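Local structure of eukaryotic Translation Initiation 4E (Schistosoma mansoni, 3HXI) at residues Met66-Ile71 / Arg119-Ala124. The protein binds the 7-methylguanosine cap of messenger RNA and, as an eIF4E family member, probably brings capped messages to the translation initiation machinery. Numbering follows the deposited sequence.
Sequences MFKSDI and RQICGA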
loop_
_atom_site.group_PDB
_atom_site.type_symbol
_atom_site.label_atom_id
_atom_site.label_comp_id
_atom_site.label_asym_id
_atom_site.label_seq_id
_atom_site.Cartn_x
_atom_site.Cartn_y
_atom_site.Cartn_z
ATOM N N MET A 66 0.655 -3.483 4.141
ATOM C CA MET A 66 1.589 -4.449 3.539
ATOM C C MET A 66 2.899 -3.755 3.186
ATOM O O MET A 66 2.916 -2.854 2.332
ATOM C CB MET A 66 1.008 -5.147 2.307
ATOM C CG MET A 66 1.965 -6.221 1.727
ATOM S SD MET A 66 1.580 -6.792 0.060
ATOM C CE MET A 66 2.161 -5.391 -0.912
ATOM N N PHE A 67 3.976 -4.163 3.862
ATOM C CA PHE A 67 5.278 -3.502 3.754
ATOM C C PHE A 67 6.417 -4.484 3.482
ATOM O O PHE A 67 6.376 -5.615 3.956
ATOM C CB PHE A 67 5.557 -2.710 5.046
ATOM C CG PHE A 67 4.932 -1.335 5.037
ATOM C CD1 PHE A 67 5.720 -0.194 4.915
ATOM C CD2 PHE A 67 3.546 -1.190 5.100
ATOM C CE1 PHE A 67 5.130 1.099 4.861
ATOM C CE2 PHE A 67 2.947 0.095 5.047
ATOM C CZ PHE A 67 3.746 1.230 4.928
ATOM N N LYS A 68 7.438 -4.053 2.739
ATOM C CA LYS A 68 8.647 -4.872 2.575
ATOM C C LYS A 68 9.084 -5.232 3.980
ATOM O O LYS A 68 9.097 -4.358 4.863
ATOM C CB LYS A 68 9.754 -4.119 1.802
ATOM C CG LYS A 68 9.375 -3.861 0.359
ATOM C CD LYS A 68 10.515 -3.365 -0.501
ATOM C CE LYS A 68 10.057 -3.102 -1.928
ATOM N NZ LYS A 68 11.116 -2.392 -2.681
ATOM N N SER A 69 9.417 -6.517 4.191
ATOM C CA SER A 69 9.607 -7.084 5.532
ATOM C C SER A 69 10.571 -6.320 6.444
ATOM O O SER A 69 10.397 -6.298 7.660
ATOM C CB SER A 69 10.047 -8.551 5.437
ATOM O OG SER A 69 11.245 -8.672 4.694
ATOM N N ASP A 70 11.588 -5.699 5.864
ATOM C CA ASP A 70 12.571 -4.957 6.677
ATOM C C ASP A 70 12.090 -3.580 7.135
ATOM O O ASP A 70 12.777 -2.897 7.899
ATOM C CB ASP A 70 13.898 -4.821 5.932
ATOM C CG ASP A 70 14.766 -6.061 6.066
ATOM O OD1 ASP A 70 14.595 -6.803 7.060
ATOM O OD2 ASP A 70 15.619 -6.286 5.180
ATOM N N ILE A 71 10.911 -3.189 6.664
ATOM C CA ILE A 71 10.377 -1.853 6.916
ATOM C C ILE A 71 9.162 -1.953 7.825
ATOM O O ILE A 71 8.155 -2.561 7.461
ATOM C CB ILE A 71 9.940 -1.161 5.600
ATOM C CG1 ILE A 71 11.084 -1.180 4.580
ATOM C CG2 ILE A 71 9.461 0.279 5.891
ATOM C CD1 ILE A 71 10.718 -0.620 3.233
ATOM N N ARG A 119 12.674 0.511 -5.976
ATOM C CA ARG A 119 13.490 0.947 -4.837
ATOM C C ARG A 119 12.770 1.972 -3.951
ATOM O O ARG A 119 13.039 2.048 -2.759
ATOM C CB ARG A 119 14.846 1.490 -5.314
ATOM C CG ARG A 119 15.731 0.418 -5.972
ATOM C CD ARG A 119 17.178 0.901 -6.200
ATOM N NE ARG A 119 17.300 1.767 -7.374
ATOM C CZ ARG A 119 17.811 1.367 -8.539
ATOM N NH1 ARG A 119 17.885 2.199 -9.562
ATOM N NH2 ARG A 119 18.247 0.128 -8.685
ATOM N N GLN A 120 11.867 2.754 -4.542
ATOM C CA GLN A 120 11.148 3.787 -3.790
ATOM C C GLN A 120 10.081 3.171 -2.903
ATOM O O GLN A 120 9.668 3.776 -1.904
ATOM C CB GLN A 120 10.478 4.800 -4.735
ATOM C CG GLN A 120 11.359 5.912 -5.238
ATOM C CD GLN A 120 11.943 6.730 -4.099
ATOM O OE1 GLN A 120 11.213 7.371 -3.318
ATOM N NE2 GLN A 120 13.253 6.688 -3.982
ATOM N N ILE A 121 9.631 1.970 -3.264
ATOM C CA ILE A 121 8.434 1.394 -2.631
ATOM C C ILE A 121 8.711 0.914 -1.212
ATOM O O ILE A 121 9.642 0.122 -0.978
ATOM C CB ILE A 121 7.810 0.232 -3.482
ATOM C CG1 ILE A 121 7.379 0.721 -4.878
ATOM C CG2 ILE A 121 6.644 -0.454 -2.710
ATOM C CD1 ILE A 121 6.274 1.788 -4.923
ATOM N N CYS A 122 7.888 1.381 -0.277
ATOM C CA CYS A 122 7.921 0.874 1.089
ATOM C C CYS A 122 6.763 -0.072 1.361
ATOM O O CYS A 122 6.966 -1.186 1.834
ATOM C CB CYS A 122 7.878 2.026 2.086
ATOM S SG CYS A 122 9.338 3.079 1.984
ATOM N N GLY A 123 5.544 0.367 1.062
ATOM C CA GLY A 123 4.377 -0.468 1.345
ATOM C C GLY A 123 3.053 0.151 0.933
ATOM O O GLY A 123 3.029 1.246 0.359
ATOM N N ALA A 124 1.968 -0.559 1.223
ATOM C CA ALA A 124 0.610 -0.131 0.882
ATOM C C ALA A 124 -0.300 -0.221 2.118
ATOM O O ALA A 124 -0.050 -1.018 3.038
ATOM C CB ALA A 124 0.050 -0.974 -0.257
#
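Met66 and Ala124 form an antiparallel hydrogen-bonded pair, Met66 N reaching Ala124 O at 2.8 Å and Ala124 N returning to Met66 O at 2.7 Å, next to the non-hydrogen-bonded pair Phe67-Gly123. They join strands 63-68 and 121-127, neighbours within the curved antiparallel sheet of the eIF4E fold. Cys122 and Gly123 together face Trp138 of the next strand in a classic beta bulge, and Cys122 O accepts a hydrogen bond from Lys68 N at 3.0 Å, nearly in line with its C=O bond. In Phe67, chi1 of -84° swings CG towards the Gly123 side and chi2 of -109° turns the ring face onto it: Gly123 CA sits 3.7 Å from the ring centroid, 5° off the normal, a CH-pi contact made close by the missing side chain. Trp138 meets the same ring edge-to-face, and the Phe67 side chain lies about 8 Å from the bound cap analogue, while Met66 and Ala124 turn to the other face, under helix 96-108. Past Lys68 the chain leaves the sheet in a type I turn closed by Ile71 N on Lys68 O, and this brings Ile71 CD1 to 4.0 Å from Cys122 CB, which also lies 4.0 Å from Phe67 CE1. The extended Lys68 chain reaches across to the start of strand 121-127, its CD and CE passing Ile121 O; NZ is hydrogen-bonded to Asp118 O of helix 115-120 and adds a weak bond to Ile121 O at 3.4 Å.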